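Local coordinates for GP37 (Pseudomonas phage phikz, PDB 5FT0), which inhibits the bacterial RNA degradosome as a phage-encoded ribonuclease inhibitor, probably by acting on its RNase E component, at residues 124-128 / 228-232; 14-18 / 216-220; 2-6 / 67-71; 135-139 / 210-214. All blocks are in the same frame, centred on the assembly; numbering follows the deposited sequence. Where two conformers were deposited one is given.

Contact 1: 124-128 / 228-232; sequences ILPVI and KIVRY
Pro126 O lies at the edge of the Tyr232 ring, in its plane. With CG set anti to its own carbonyl carbon (chi1 -63°), Tyr232 reaches across to 124-128, crossing the proline side chain at about a right angle, and its OH donates to that oxygen. The modelled 2.5 Å between Tyr232 OH and Pro126 O is very short, so the exact length is doubtful. Leu125 runs past the ring in the opposite direction, its CD1 3.7 Å from Tyr232 CZ, while Val230 CG1 of the tyrosine's own strand lies 3.5 Å above one ring face, toward the rim. Beyond Pro126 the chain turns a corner: the axis of 124-126 stands at 102° to that of 228-232, and Val127 and Ile128 form a classic beta bulge opposite Val110. There the strands do pair. Val230 N donates to Val127 O (2.9 Å), and Ile128 with Ile229 is an antiparallel non-hydrogen-bonded pair. The two isoleucines lie on one face of the sheet, CG1 of Ile128 4.3 Å from CG1 of Ile229, against Val173 of helix 158-187. Leu249 of the second subunit packs on Tyr232, placing the ring beside the dimer interface. Backbone pairing thus covers only the Val127-Ile128 end; at Pro126, where the strands diverge, the tyrosine hydroxyl probably satisfies the carbonyl, which no backbone N-H of 228-232 reaches.

Contact 2: 14-18 / 216-220; sequences ALSKL and CHPDV
Ala14, near the end of helix 8-15, offers its carbonyl to the imidazole of His217. The bond from His217 NE2 to Ala14 O measures 2.9 Å, with the oxygen in the ring plane but the donor 38° out of the carbonyl plane. Lys17 N reaches the same oxygen from the opposite face, so two donors grip it. Ala14 CB also sits 3.5 Å from Asp219 OD2. Further on, inside the type I turn Leu15 to Leu18, Lys17 passes its CB 3.8 Å from His217 NE2. Its chain, extended beyond CG, slides by Pro218, and CD comes within 4.1 Å of Pro218 CG. The tip then forms a salt bridge, Lys17 NZ to Asp219 OD1 at 2.8 Å on the syn lone pair, supplemented by a weak bond to OD2. Leu18 closes the segment with CD2 at the edge of the imidazole, 3.9 Å from His217 CD2. The ring is held at both nitrogens: His217 ND1 accepts from Asp219 N (3.1 Å) while NE2 donates, a pattern consistent with the neutral NE2-H tautomer. That inner bond lies within the type I turn from His217 to Val220, which joins antiparallel strands 206-217 and 220-232 as a tight hairpin. Helix 67-82 lies alongside, its Ile79 touching both Leu18 and His217. The end of helix 8-15 meets the hairpin turn beside that helix.

Contact 3: 2-6 / 67-71; sequences TQFNI and DAMVR
Phe4 of edge strand 4-6 packs against the first turn of helix 67-82, which runs beside the four-stranded antiparallel sheet. The axes of 4-6 and 67-71 cross at -31°, and Gln3 and Phe4 form a classic beta bulge opposite Val32. Apolar contacts centre on the phenyl ring. Phe4 CG sits between the backbone N and the carbonyl carbon (chi1 68°), and the ring is directed at the helix, where Val70 CG1 meets its edge, 3.8 Å from CZ. Phe4 CE2 lies 3.6 Å from Arg71 CB, and Arg71 CG is 4.1 Å from Ile6 CD1. Arg71 was deposited in two conformers, so the contacts of its guanidinium, described for one, are tentative. In that conformer Phe4 CD2 lies over one guanidinium face, but the planes are 41° apart, which rules out a parallel stack. Among polar contacts, the bent arginine chain brings both terminal nitrogens to Asn5 O; the 3.0 Å bond from Arg71 NH1 and the 3.2 Å bond from NH2 are both weak by angle. The stronger partner of the guanidinium is Glu10, through a salt bridge at NH1. Asp67 too has its stronger polar partner outside the segments: its OD1 is hydrogen-bonded to Trp34 NE1 of strand 30-37, and Gln3 NE2, although 3.3 Å from Asp67 OD1, approaches at too poor an angle to form a bond.

Contact 4: 135-139 / 210-214; sequences HVDDI and YFSFE. With ARG (arginine), chain C.
The aliphatic part of Glu214 crosses the imidazole of His135 obliquely, next to a bound arginine. Starting from the strand, Glu214 CB already lies 3.8 Å from the ligand's N. CG, placed anti to the carbonyl carbon (chi1 -56°), turns to the imidazole and comes 3.6 Å from His135 CD2. At the tip the carboxylate plane stands 75° from the histidine ring. OE2 remains a non-bonded 3.9 Å from His135 NE2, whereas Glu214 OE1 accepts from ligand NH1 at a refined 2.5 Å, too short to be taken at face value. Glu222 brings a second carboxylate close to OE1, a like charge that the ligand's guanidinium may help to offset. Phe190, Asp192 and Ala194 complete this pocket. The surrounding frame is strand 206-217 of the seven-stranded antiparallel sheet, with the link between strand 122-132 and helix 140-146 packed on it; 136-138 make a 3-10 turn, and Ile139 is the N-cap residue of that helix. Two features fix the histidine ring. Ser212 CB makes a CH-pi contact over its face, 3.5 Å from the centroid and 8° off the normal, and Asp137 N donates in the ring plane to His135 ND1 at 3.0 Å. Ser212 OG in turn accepts from Val136 N (2.8 Å) and is hydrogen-bonded to Thr226 OG1. Further along, Val136 CG2 packs 3.7 Å from Tyr210 CB, and the Tyr210 hydroxyl is hydrogen-bonded to Glu208.

Contacts 1 and 4 are buried and share the seven-stranded sheet: their strands 220-232 and 206-217 are neighbours, and the two contacts touch, Lys228 CD lying 3.3 Å from Tyr210 OH. Contacts 2 and 3 are only partly buried and lie on one side of the chain's centre, about 17 Å apart between centres. Helix 67-82 supplies one segment of contact 3 and backs contact 2. Chemistry follows position. Contact 1 combines backbone pairing with a tyrosine hydroxyl and apolar packing; contact 4 has no strand pairing between its segments, relying on a serine hydroxyl, a CH-pi contact and a ligand-binding carboxylate. Contact 2 carries a lysine-aspartate salt bridge, while contact 3 packs a phenylalanine on a helix and adds weak arginine-carbonyl bonds.

Contact 1: 124-128 / 228-232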
loop_
_atom_site.group_PDB
_atom_site.type_symbol
_atom_site.label_atom_id
_atom_site.label_comp_id
_atom_site.label_asym_id
_atom_site.label_seq_id
_atom_site.Cartn_x
_atom_site.Cartn_y
_atom_site.Cartn_z
ATOM N N ILE A 124 7.683 -2.027 -4.383
ATOM C CA ILE A 124 8.526 -2.174 -5.565
ATOM C C ILE A 124 9.592 -1.087 -5.550
ATOM O O ILE A 124 9.327 0.050 -5.147
ATOM C CB ILE A 124 7.692 -2.097 -6.863
ATOM C CG1 ILE A 124 6.620 -3.186 -6.882
ATOM C CG2 ILE A 124 8.577 -2.215 -8.095
ATOM C CD1 ILE A 124 5.624 -3.023 -7.988
ATOM N N LEU A 125 10.802 -1.441 -5.987
ATOM C CA LEU A 125 11.864 -0.467 -6.179
ATOM C C LEU A 125 11.786 0.036 -7.613
ATOM O O LEU A 125 12.116 -0.719 -8.541
ATOM C CB LEU A 125 13.227 -1.088 -5.903
ATOM C CG LEU A 125 14.403 -0.118 -6.020
ATOM C CD1 LEU A 125 14.294 0.972 -4.966
ATOM C CD2 LEU A 125 15.725 -0.855 -5.901
ATOM N N PRO A 126 11.369 1.279 -7.851
ATOM C CA PRO A 126 11.106 1.717 -9.227
ATOM C C PRO A 126 12.386 1.906 -10.027
ATOM O O PRO A 126 13.399 2.386 -9.514
ATOM C CB PRO A 126 10.365 3.050 -9.047
ATOM C CG PRO A 126 9.986 3.110 -7.589
ATOM C CD PRO A 126 11.033 2.319 -6.868
ATOM N N VAL A 127 12.324 1.521 -11.302
ATOM C CA VAL A 127 13.402 1.739 -12.259
ATOM C C VAL A 127 12.939 2.610 -13.422
ATOM O O VAL A 127 13.580 3.609 -13.759
ATOM C CB VAL A 127 13.977 0.400 -12.774
ATOM C CG1 VAL A 127 14.934 0.641 -13.933
ATOM C CG2 VAL A 127 14.678 -0.346 -11.647
ATOM N N ILE A 128 11.823 2.242 -14.045
ATOM C CA ILE A 128 11.191 3.034 -15.093
ATOM C C ILE A 128 9.782 3.363 -14.634
ATOM O O ILE A 128 9.020 2.463 -14.263
ATOM C CB ILE A 128 11.160 2.287 -16.439
ATOM C CG1 ILE A 128 12.566 1.847 -16.847
ATOM C CG2 ILE A 128 10.544 3.164 -17.515
ATOM C CD1 ILE A 128 12.586 0.915 -18.037
ATOM N N LYS A 228 10.176 8.421 -16.604
ATOM C CA LYS A 228 11.266 8.631 -15.662
ATOM C C LYS A 228 12.056 7.341 -15.518
ATOM O O LYS A 228 11.473 6.267 -15.339
ATOM C CB LYS A 228 10.751 9.079 -14.293
ATOM C CG LYS A 228 11.873 9.302 -13.279
ATOM C CD LYS A 228 11.349 9.763 -11.926
ATOM C CE LYS A 228 10.708 8.631 -11.156
ATOM N NZ LYS A 228 10.267 9.073 -9.803
ATOM N N ILE A 229 13.379 7.449 -15.605
ATOM C CA ILE A 229 14.283 6.326 -15.402
ATOM C C ILE A 229 15.224 6.687 -14.262
ATOM O O ILE A 229 15.767 7.798 -14.226
ATOM C CB ILE A 229 15.063 5.988 -16.684
ATOM C CG1 ILE A 229 14.087 5.705 -17.826
ATOM C CG2 ILE A 229 15.969 4.785 -16.454
ATOM C CD1 ILE A 229 14.756 5.468 -19.153
ATOM N N VAL A 230 15.410 5.754 -13.333
ATOM C CA VAL A 230 16.197 5.986 -12.128
ATOM C C VAL A 230 17.379 5.028 -12.123
ATOM O O VAL A 230 17.204 3.816 -12.292
ATOM C CB VAL A 230 15.356 5.805 -10.851
ATOM C CG1 VAL A 230 16.185 6.145 -9.616
ATOM C CG2 VAL A 230 14.101 6.661 -10.915
ATOM N N ARG A 231 18.576 5.574 -11.935
ATOM C CA ARG A 231 19.759 4.789 -11.615
ATOM C C ARG A 231 20.150 5.086 -10.177
ATOM O O ARG A 231 20.293 6.253 -9.799
ATOM C CB ARG A 231 20.924 5.110 -12.548
ATOM C CG ARG A 231 22.152 4.246 -12.291
ATOM C CD ARG A 231 23.416 4.944 -12.751
ATOM N NE ARG A 231 24.536 4.019 -12.903
ATOM C CZ ARG A 231 25.488 3.835 -11.992
ATOM N NH1 ARG A 231 25.463 4.515 -10.853
ATOM N NH2 ARG A 231 26.467 2.972 -12.222
ATOM N N TYR A 232 20.311 4.037 -9.379
ATOM C CA TYR A 232 20.645 4.203 -7.978
ATOM C C TYR A 232 22.165 4.225 -7.806
ATOM O O TYR A 232 22.924 4.097 -8.770
ATOM C CB TYR A 232 19.959 3.112 -7.158
ATOM C CG TYR A 232 18.450 3.211 -7.245
ATOM C CD1 TYR A 232 17.752 4.137 -6.480
ATOM C CD2 TYR A 232 17.727 2.403 -8.115
ATOM C CE1 TYR A 232 16.378 4.246 -6.563
ATOM C CE2 TYR A 232 16.349 2.503 -8.206
ATOM C CZ TYR A 232 15.681 3.426 -7.429
ATOM O OH TYR A 232 14.313 3.533 -7.513
#

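Contact 2: 14-18 / 216-220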
loop_
_atom_site.group_PDB
_atom_site.type_symbol
_atom_site.label_atom_id
_atom_site.label_comp_id
_atom_site.label_asym_id
_atom_site.label_seq_id
_atom_site.Cartn_x
_atom_site.Cartn_y
_atom_site.Cartn_z
ATOM N N ALA A 14 -12.550 10.029 -28.611
ATOM C CA ALA A 14 -11.245 10.682 -28.571
ATOM C C ALA A 14 -10.117 9.666 -28.700
ATOM O O ALA A 14 -9.147 9.891 -29.432
ATOM C CB ALA A 14 -11.099 11.486 -27.278
ATOM N N LEU A 15 -10.230 8.534 -27.997
ATOM C CA LEU A 15 -9.182 7.521 -28.057
ATOM C C LEU A 15 -9.067 6.905 -29.445
ATOM O O LEU A 15 -7.971 6.502 -29.854
ATOM C CB LEU A 15 -9.441 6.438 -27.011
ATOM C CG LEU A 15 -9.267 6.876 -25.556
ATOM C CD1 LEU A 15 -9.454 5.705 -24.605
ATOM C CD2 LEU A 15 -7.900 7.515 -25.365
ATOM N N SER A 16 -10.174 6.834 -30.188
ATOM C CA SER A 16 -10.155 6.243 -31.521
ATOM C C SER A 16 -9.344 7.063 -32.517
ATOM O O SER A 16 -8.997 6.542 -33.583
ATOM C CB SER A 16 -11.583 6.067 -32.042
ATOM O OG SER A 16 -12.189 7.323 -32.299
ATOM N N LYS A 17 -9.039 8.321 -32.207
ATOM C CA LYS A 17 -8.188 9.117 -33.079
ATOM C C LYS A 17 -6.708 8.811 -32.895
ATOM O O LYS A 17 -5.892 9.273 -33.700
ATOM C CB LYS A 17 -8.457 10.607 -32.851
ATOM C CG LYS A 17 -9.828 11.036 -33.352
ATOM C CD LYS A 17 -10.290 12.356 -32.766
ATOM C CE LYS A 17 -11.748 12.609 -33.139
ATOM N NZ LYS A 17 -12.281 13.857 -32.531
ATOM N N LEU A 18 -6.347 8.036 -31.874
ATOM C CA LEU A 18 -4.959 7.651 -31.655
ATOM C C LEU A 18 -4.582 6.517 -32.600
ATOM O O LEU A 18 -5.217 5.455 -32.592
ATOM C CB LEU A 18 -4.740 7.227 -30.205
ATOM C CG LEU A 18 -4.771 8.320 -29.136
ATOM C CD1 LEU A 18 -4.553 7.717 -27.758
ATOM C CD2 LEU A 18 -3.721 9.376 -29.429
ATOM N N CYS A 216 0.013 16.645 -30.127
ATOM C CA CYS A 216 -1.162 17.298 -30.683
ATOM C C CYS A 216 -2.267 16.270 -30.891
ATOM O O CYS A 216 -2.047 15.232 -31.523
ATOM C CB CYS A 216 -0.818 17.982 -32.005
ATOM S SG CYS A 216 -2.174 18.911 -32.745
ATOM N N HIS A 217 -3.448 16.561 -30.355
ATOM C CA HIS A 217 -4.618 15.715 -30.502
ATOM C C HIS A 217 -5.811 16.597 -30.846
ATOM O O HIS A 217 -5.943 17.698 -30.300
ATOM C CB HIS A 217 -4.888 14.924 -29.212
ATOM C CG HIS A 217 -5.987 13.916 -29.331
ATOM N ND1 HIS A 217 -7.322 14.256 -29.267
ATOM C CD2 HIS A 217 -5.949 12.572 -29.495
ATOM C CE1 HIS A 217 -8.058 13.166 -29.397
ATOM N NE2 HIS A 217 -7.249 12.130 -29.535
ATOM N N PRO A 218 -6.688 16.148 -31.746
ATOM C CA PRO A 218 -7.757 17.035 -32.239
ATOM C C PRO A 218 -8.716 17.536 -31.168
ATOM O O PRO A 218 -9.352 18.575 -31.379
ATOM C CB PRO A 218 -8.489 16.162 -33.269
ATOM C CG PRO A 218 -7.483 15.147 -33.690
ATOM C CD PRO A 218 -6.647 14.869 -32.477
ATOM N N ASP A 219 -8.842 16.849 -30.033
ATOM C CA ASP A 219 -9.885 17.153 -29.061
ATOM C C ASP A 219 -9.383 17.903 -27.834
ATOM O O ASP A 219 -10.198 18.324 -27.008
ATOM C CB ASP A 219 -10.579 15.862 -28.616
ATOM C CG ASP A 219 -11.319 15.181 -29.750
ATOM O OD1 ASP A 219 -11.718 15.883 -30.703
ATOM O OD2 ASP A 219 -11.504 13.947 -29.691
ATOM N N VAL A 220 -8.071 18.079 -27.684
ATOM C CA VAL A 220 -7.507 18.703 -26.496
ATOM C C VAL A 220 -6.416 19.673 -26.918
ATOM O O VAL A 220 -5.883 19.604 -28.028
ATOM C CB VAL A 220 -6.935 17.666 -25.503
ATOM C CG1 VAL A 220 -8.043 16.778 -24.949
ATOM C CG2 VAL A 220 -5.856 16.837 -26.173
#

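Contact 3: 2-6 / 67-71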
loop_
_atom_site.group_PDB
_atom_site.type_symbol
_atom_site.label_atom_id
_atom_site.label_comp_id
_atom_site.label_asym_id
_atom_site.label_seq_id
_atom_site.Cartn_x
_atom_site.Cartn_y
_atom_site.Cartn_z
ATOM N N THR A 2 -22.746 15.424 -12.541
ATOM C CA THR A 2 -22.601 16.660 -11.778
ATOM C C THR A 2 -21.235 16.695 -11.088
ATOM O O THR A 2 -20.859 15.720 -10.438
ATOM C CB THR A 2 -23.718 16.816 -10.732
ATOM N N GLN A 3 -20.482 17.793 -11.214
ATOM C CA GLN A 3 -20.883 19.024 -11.907
ATOM C C GLN A 3 -21.072 18.835 -13.413
ATOM O O GLN A 3 -21.790 19.604 -14.053
ATOM C CB GLN A 3 -19.848 20.124 -11.646
ATOM C CG GLN A 3 -20.279 21.521 -12.077
ATOM C CD GLN A 3 -19.336 22.607 -11.578
ATOM O OE1 GLN A 3 -18.615 22.420 -10.597
ATOM N NE2 GLN A 3 -19.340 23.749 -12.255
ATOM N N PHE A 4 -20.442 17.800 -13.964
ATOM C CA PHE A 4 -20.767 17.345 -15.309
ATOM C C PHE A 4 -20.236 15.931 -15.493
ATOM O O PHE A 4 -19.413 15.448 -14.710
ATOM C CB PHE A 4 -20.214 18.286 -16.388
ATOM C CG PHE A 4 -18.721 18.288 -16.493
ATOM C CD1 PHE A 4 -17.957 19.128 -15.701
ATOM C CD2 PHE A 4 -18.081 17.469 -17.408
ATOM C CE1 PHE A 4 -16.577 19.138 -15.806
ATOM C CE2 PHE A 4 -16.705 17.473 -17.519
ATOM C CZ PHE A 4 -15.951 18.309 -16.716
ATOM N N ASN A 5 -20.727 15.275 -16.540
ATOM C CA ASN A 5 -20.384 13.895 -16.844
ATOM C C ASN A 5 -19.607 13.809 -18.150
ATOM O O ASN A 5 -19.770 14.641 -19.046
ATOM C CB ASN A 5 -21.641 13.020 -16.947
ATOM C CG ASN A 5 -22.489 13.064 -15.691
ATOM O OD1 ASN A 5 -22.109 12.525 -14.651
ATOM N ND2 ASN A 5 -23.649 13.703 -15.784
ATOM N N ILE A 6 -18.754 12.794 -18.242
ATOM C CA ILE A 6 -18.066 12.433 -19.475
ATOM C C ILE A 6 -18.444 10.989 -19.767
ATOM O O ILE A 6 -18.009 10.075 -19.052
ATOM C CB ILE A 6 -16.543 12.590 -19.364
ATOM C CG1 ILE A 6 -16.172 14.026 -18.991
ATOM C CG2 ILE A 6 -15.865 12.182 -20.668
ATOM C CD1 ILE A 6 -14.675 14.252 -18.864
ATOM N N ASP A 67 -16.601 24.355 -17.139
ATOM C CA ASP A 67 -16.747 22.928 -17.414
ATOM C C ASP A 67 -15.994 22.529 -18.677
ATOM O O ASP A 67 -15.270 21.527 -18.688
ATOM C CB ASP A 67 -18.227 22.561 -17.540
ATOM C CG ASP A 67 -18.957 22.622 -16.216
ATOM O OD1 ASP A 67 -18.290 22.752 -15.168
ATOM O OD2 ASP A 67 -20.202 22.525 -16.226
ATOM N N ALA A 68 -16.152 23.306 -19.753
ATOM C CA ALA A 68 -15.531 22.953 -21.029
ATOM C C ALA A 68 -14.022 22.787 -20.892
ATOM O O ALA A 68 -13.434 21.884 -21.498
ATOM C CB ALA A 68 -15.856 24.012 -22.083
HETATM N N MSE A 69 -13.382 23.644 -20.106
HETATM C CA MSE A 69 -11.949 23.528 -19.863
HETATM C C MSE A 69 -11.615 22.276 -19.051
HETATM O O MSE A 69 -10.664 21.559 -19.364
HETATM C CB MSE A 69 -11.424 24.769 -19.142
HETATM C CG MSE A 69 -9.993 24.623 -18.646
HETATM SE SE MSE A 69 -9.449 26.060 -17.438
HETATM C CE MSE A 69 -9.459 27.529 -18.716
ATOM N N VAL A 70 -12.395 22.022 -17.998
ATOM C CA VAL A 70 -12.145 20.848 -17.169
ATOM C C VAL A 70 -12.411 19.576 -17.961
ATOM O O VAL A 70 -11.681 18.586 -17.834
ATOM C CB VAL A 70 -12.987 20.907 -15.880
ATOM C CG1 VAL A 70 -12.775 19.652 -15.047
ATOM C CG2 VAL A 70 -12.632 22.151 -15.071
ATOM N N ARG A 71 -13.456 19.582 -18.793
ATOM C CA ARG A 71 -13.733 18.427 -19.642
ATOM C C ARG A 71 -12.565 18.147 -20.576
ATOM O O ARG A 71 -12.157 16.992 -20.753
ATOM C CB ARG A 71 -15.016 18.654 -20.442
ATOM C CG ARG A 71 -15.383 17.492 -21.353
ATOM C CD ARG A 71 -16.603 17.817 -22.204
ATOM N NE ARG A 71 -17.770 18.133 -21.389
ATOM C CZ ARG A 71 -18.691 17.245 -21.027
ATOM N NH1 ARG A 71 -18.584 15.979 -21.412
ATOM N NH2 ARG A 71 -19.721 17.625 -20.284
#

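Contact 4: 135-139 / 210-214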
loop_
_atom_site.group_PDB
_atom_site.type_symbol
_atom_site.label_atom_id
_atom_site.label_comp_id
_atom_site.label_asym_id
_atom_site.label_seq_id
_atom_site.Cartn_x
_atom_site.Cartn_y
_atom_site.Cartn_z
ATOM N N HIS A 135 4.521 16.689 -17.487
ATOM C CA HIS A 135 5.683 17.176 -18.215
ATOM C C HIS A 135 6.716 17.665 -17.207
ATOM O O HIS A 135 6.359 18.242 -16.175
ATOM C CB HIS A 135 5.298 18.301 -19.177
ATOM C CG HIS A 135 6.350 18.618 -20.194
ATOM N ND1 HIS A 135 7.515 19.284 -19.880
ATOM C CD2 HIS A 135 6.403 18.374 -21.525
ATOM C CE1 HIS A 135 8.246 19.426 -20.971
ATOM N NE2 HIS A 135 7.592 18.884 -21.983
ATOM N N VAL A 136 7.996 17.427 -17.505
ATOM C CA VAL A 136 9.047 17.714 -16.528
ATOM C C VAL A 136 9.151 19.210 -16.251
ATOM O O VAL A 136 9.549 19.617 -15.153
ATOM C CB VAL A 136 10.396 17.128 -16.999
ATOM C CG1 VAL A 136 10.898 17.847 -18.242
ATOM C CG2 VAL A 136 11.431 17.197 -15.880
ATOM N N ASP A 137 8.775 20.052 -17.220
ATOM C CA ASP A 137 8.848 21.496 -17.020
ATOM C C ASP A 137 7.939 21.977 -15.898
ATOM O O ASP A 137 8.130 23.091 -15.399
ATOM C CB ASP A 137 8.500 22.234 -18.315
ATOM C CG ASP A 137 9.550 22.049 -19.395
ATOM O OD1 ASP A 137 10.696 21.683 -19.054
ATOM O OD2 ASP A 137 9.234 22.278 -20.581
ATOM N N ASP A 138 6.965 21.168 -15.483
ATOM C CA ASP A 138 6.046 21.555 -14.424
ATOM C C ASP A 138 6.499 21.104 -13.040
ATOM O O ASP A 138 5.878 21.497 -12.047
ATOM C CB ASP A 138 4.646 20.997 -14.708
ATOM C CG ASP A 138 4.086 21.480 -16.035
ATOM O OD1 ASP A 138 4.461 22.588 -16.475
ATOM O OD2 ASP A 138 3.264 20.755 -16.635
ATOM N N ILE A 139 7.553 20.295 -12.944
ATOM C CA ILE A 139 8.060 19.852 -11.649
ATOM C C ILE A 139 9.549 20.153 -11.553
ATOM O O ILE A 139 10.207 19.765 -10.582
ATOM C CB ILE A 139 7.796 18.352 -11.419
ATOM C CG1 ILE A 139 8.405 17.525 -12.552
ATOM C CG2 ILE A 139 6.305 18.076 -11.282
ATOM C CD1 ILE A 139 8.321 16.026 -12.328
ATOM N N TYR A 210 14.465 12.368 -16.970
ATOM C CA TYR A 210 13.077 12.560 -17.362
ATOM C C TYR A 210 12.998 12.786 -18.863
ATOM O O TYR A 210 13.690 13.656 -19.402
ATOM C CB TYR A 210 12.456 13.745 -16.617
ATOM C CG TYR A 210 12.285 13.514 -15.132
ATOM C CD1 TYR A 210 13.370 13.589 -14.267
ATOM C CD2 TYR A 210 11.035 13.233 -14.595
ATOM C CE1 TYR A 210 13.218 13.378 -12.909
ATOM C CE2 TYR A 210 10.872 13.023 -13.237
ATOM C CZ TYR A 210 11.969 13.097 -12.398
ATOM O OH TYR A 210 11.816 12.890 -11.046
ATOM N N PHE A 211 12.156 12.003 -19.531
ATOM C CA PHE A 211 11.872 12.160 -20.954
ATOM C C PHE A 211 10.425 12.614 -21.087
ATOM O O PHE A 211 9.501 11.821 -20.874
ATOM C CB PHE A 211 12.106 10.854 -21.715
ATOM C CG PHE A 211 13.469 10.254 -21.500
ATOM C CD1 PHE A 211 13.713 9.412 -20.428
ATOM C CD2 PHE A 211 14.505 10.525 -22.380
ATOM C CE1 PHE A 211 14.964 8.858 -20.234
ATOM C CE2 PHE A 211 15.756 9.973 -22.190
ATOM C CZ PHE A 211 15.986 9.139 -21.116
ATOM N N SER A 212 10.226 13.880 -21.438
ATOM C CA SER A 212 8.894 14.456 -21.537
ATOM C C SER A 212 8.525 14.712 -22.992
ATOM O O SER A 212 9.390 14.943 -23.842
ATOM C CB SER A 212 8.796 15.752 -20.733
ATOM O OG SER A 212 8.885 15.480 -19.348
ATOM N N PHE A 213 7.224 14.669 -23.270
ATOM C CA PHE A 213 6.718 14.774 -24.629
ATOM C C PHE A 213 5.442 15.600 -24.635
ATOM O O PHE A 213 4.673 15.592 -23.670
ATOM C CB PHE A 213 6.443 13.392 -25.236
ATOM C CG PHE A 213 7.609 12.450 -25.147
ATOM C CD1 PHE A 213 8.605 12.466 -26.110
ATOM C CD2 PHE A 213 7.710 11.549 -24.103
ATOM C CE1 PHE A 213 9.678 11.605 -26.031
ATOM C CE2 PHE A 213 8.782 10.681 -24.018
ATOM C CZ PHE A 213 9.768 10.710 -24.983
ATOM N N GLU A 214 5.229 16.313 -25.738
ATOM C CA GLU A 214 4.025 17.100 -25.961
ATOM C C GLU A 214 3.408 16.654 -27.275
ATOM O O GLU A 214 4.095 16.613 -28.300
ATOM C CB GLU A 214 4.336 18.600 -26.006
ATOM C CG GLU A 214 5.053 19.128 -24.779
ATOM C CD GLU A 214 5.618 20.520 -24.997
ATOM O OE1 GLU A 214 4.865 21.500 -24.838
ATOM O OE2 GLU A 214 6.817 20.634 -25.334
HETATM N N ARG C . 4.077 21.636 -28.310
HETATM C CA ARG C . 3.547 22.809 -28.993
HETATM C C ARG C . 4.546 23.332 -30.022
HETATM O O ARG C . 5.759 23.241 -29.834
HETATM C CB ARG C . 3.203 23.897 -27.978
HETATM C CG ARG C . 4.374 24.275 -27.089
HETATM C CD ARG C . 3.952 25.175 -25.948
HETATM N NE ARG C . 5.110 25.621 -25.179
HETATM C CZ ARG C . 5.664 24.927 -24.190
HETATM N NH1 ARG C . 5.163 23.749 -23.842
HETATM N NH2 ARG C . 6.718 25.410 -23.548
HETATM O OXT ARG C . 4.164 23.852 -31.069
#